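Local coordinates for octaprenyl-diphosphate synthase (Roseobacter denitrificans, PDB 4JXN), which probably makes all-trans-octaprenyl diphosphate by adding five isopentenyl units to farnesyl diphosphate, supplying the side chain of isoprenoid quinones, at residues S138-D143 against A198-V203. Residues are numbered along the deposited sequence; the frame is centred on the assembly and turned at random.
Sequences SLRVLD and APDDHV
R140, in the first turn of helix 139-162, faces D200 and V203, in the first turn of helix 200-224, but the backbones stand well apart, with R140 CA 12.0 Å from D200 CA, so the contact is made by side chains, chiefly the long one of R140. Its CG stands anti to the backbone N (chi1 -172°), and the chain, though bent at chi2 and chi3, carries the guanidinium over to the second helix. In one of two modelled conformers NH2 makes a salt bridge to D200 OD1 at 3.3 Å; the other need not make it, so the contact is provisional. The groups meet through this single nitrogen and single oxygen, without the paired, coplanar grip of a bidentate bridge; their planes are 77° apart. D200 turns its carboxylate back to meet the arginine, with CG beside its backbone N and anti to the carbonyl carbon. V203 brings CG2 to 4.4 Å from R140 NH2, approaching the guanidinium obliquely, a loose apolar touch from a buried residue.

Both segments begin helices. S138 is the N-cap of helix 139-162, its OG accepting a weak but nearly straight bond (166°) from V141 N. P199 occupies the N-cap position of helix 200-224, and its CG lies 3.7 Å above one face of the H202 ring, offset toward the rim. The D200 carboxylate near a helix N-terminus is probably favoured by the helix dipole. Helix 170-196 joins the two sides: V194 touches R140 and V141, and E190 touches V203. L139 packs on L139 of the second subunit. This peripheral, solvent-exposed salt bridge joins helix starts in the all-helical fold of trans-prenyl diphosphate synthases, at the end of helix 200-224 away from the second aspartate-rich motif at its C-terminus.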
loop_
_atom_site.group_PDB
_atom_site.type_symbol
_atom_site.label_atom_id
_atom_site.label_comp_id
_atom_site.label_asym_id
_atom_site.label_seq_id
_atom_site.Cartn_x
_atom_site.Cartn_y
_atom_site.Cartn_z
ATOM N N SER A 138 9.135 15.454 -9.330
ATOM C CA SER A 138 10.323 14.723 -9.788
ATOM C C SER A 138 10.028 13.256 -10.051
ATOM O O SER A 138 9.722 12.475 -9.133
ATOM C CB SER A 138 11.477 14.861 -8.785
ATOM O OG SER A 138 12.571 14.027 -9.159
ATOM N N LEU A 139 10.136 12.881 -11.318
ATOM C CA LEU A 139 9.855 11.517 -11.707
ATOM C C LEU A 139 10.973 10.607 -11.213
ATOM O O LEU A 139 10.716 9.483 -10.758
ATOM C CB LEU A 139 9.658 11.430 -13.213
ATOM C CG LEU A 139 8.387 12.151 -13.668
ATOM C CD1 LEU A 139 8.501 12.619 -15.116
ATOM C CD2 LEU A 139 7.174 11.250 -13.477
ATOM N N ARG A 140 12.201 11.122 -11.276
ATOM C CA ARG A 140 13.370 10.397 -10.788
ATOM C C ARG A 140 13.210 9.903 -9.345
ATOM O O ARG A 140 13.484 8.732 -9.068
ATOM C CB ARG A 140 14.622 11.264 -10.894
ATOM C CG ARG A 140 15.910 10.515 -10.584
ATOM C CD ARG A 140 16.816 10.345 -11.790
ATOM N NE ARG A 140 18.209 10.320 -11.357
ATOM C CZ ARG A 140 18.894 11.409 -11.025
ATOM N NH1 ARG A 140 18.317 12.595 -11.103
ATOM N NH2 ARG A 140 20.152 11.315 -10.629
ATOM N N VAL A 141 12.779 10.778 -8.425
ATOM C CA VAL A 141 12.628 10.360 -7.005
ATOM C C VAL A 141 11.471 9.377 -6.849
ATOM O O VAL A 141 11.467 8.535 -5.939
ATOM C CB VAL A 141 12.428 11.522 -5.976
ATOM C CG1 VAL A 141 13.442 12.642 -6.179
ATOM C CG2 VAL A 141 11.005 12.056 -5.969
ATOM N N LEU A 142 10.477 9.523 -7.719
ATOM C CA LEU A 142 9.308 8.653 -7.732
ATOM C C LEU A 142 9.740 7.280 -8.163
ATOM O O LEU A 142 9.347 6.276 -7.560
ATOM C CB LEU A 142 8.235 9.193 -8.688
ATOM C CG LEU A 142 7.393 10.320 -8.081
ATOM C CD1 LEU A 142 6.794 11.247 -9.131
ATOM C CD2 LEU A 142 6.305 9.713 -7.202
ATOM N N ASP A 143 10.562 7.232 -9.207
ATOM C CA ASP A 143 11.141 5.975 -9.621
ATOM C C ASP A 143 11.892 5.352 -8.459
ATOM O O ASP A 143 11.711 4.179 -8.165
ATOM C CB ASP A 143 12.090 6.144 -10.801
ATOM C CG ASP A 143 12.297 4.847 -11.580
ATOM O OD1 ASP A 143 11.297 4.217 -11.992
ATOM O OD2 ASP A 143 13.464 4.461 -11.793
ATOM N N ALA A 198 22.008 16.910 -7.378
ATOM C CA ALA A 198 23.420 16.552 -7.299
ATOM C C ALA A 198 23.834 15.678 -8.482
ATOM O O ALA A 198 23.006 14.965 -9.053
ATOM C CB ALA A 198 23.719 15.842 -5.985
ATOM N N PRO A 199 25.120 15.740 -8.861
ATOM C CA PRO A 199 25.616 14.890 -9.948
ATOM C C PRO A 199 25.548 13.395 -9.608
ATOM O O PRO A 199 25.451 13.029 -8.439
ATOM C CB PRO A 199 27.071 15.344 -10.113
ATOM C CG PRO A 199 27.438 15.954 -8.798
ATOM C CD PRO A 199 26.180 16.602 -8.302
ATOM N N ASP A 200 25.615 12.550 -10.633
ATOM C CA ASP A 200 25.366 11.112 -10.486
ATOM C C ASP A 200 26.346 10.371 -9.573
ATOM O O ASP A 200 25.979 9.368 -8.970
ATOM C CB ASP A 200 25.336 10.433 -11.860
ATOM C CG ASP A 200 24.127 10.837 -12.681
ATOM O OD1 ASP A 200 22.992 10.738 -12.167
ATOM O OD2 ASP A 200 24.312 11.253 -13.842
ATOM N N ASP A 201 27.587 10.840 -9.487
ATOM C CA ASP A 201 28.555 10.249 -8.558
ATOM C C ASP A 201 28.170 10.537 -7.093
ATOM O O ASP A 201 28.192 9.637 -6.252
ATOM C CB ASP A 201 30.005 10.687 -8.878
ATOM C CG ASP A 201 30.199 12.204 -8.878
ATOM O OD1 ASP A 201 29.237 12.945 -9.173
ATOM O OD2 ASP A 201 31.332 12.653 -8.597
ATOM N N HIS A 202 27.797 11.780 -6.796
ATOM C CA HIS A 202 27.364 12.138 -5.448
ATOM C C HIS A 202 26.148 11.286 -5.038
ATOM O O HIS A 202 26.016 10.886 -3.886
ATOM C CB HIS A 202 27.015 13.632 -5.355
ATOM C CG HIS A 202 28.198 14.550 -5.427
ATOM N ND1 HIS A 202 28.220 15.783 -4.807
ATOM C CD2 HIS A 202 29.396 14.422 -6.047
ATOM C CE1 HIS A 202 29.380 16.372 -5.040
ATOM N NE2 HIS A 202 30.111 15.568 -5.790
ATOM N N VAL A 203 25.283 10.995 -6.001
ATOM C CA VAL A 203 24.028 10.278 -5.754
ATOM C C VAL A 203 24.271 8.797 -5.452
ATOM O O VAL A 203 23.748 8.252 -4.481
ATOM C CB VAL A 203 23.071 10.456 -6.961
ATOM C CG1 VAL A 203 21.823 9.601 -6.813
ATOM C CG2 VAL A 203 22.705 11.935 -7.145
#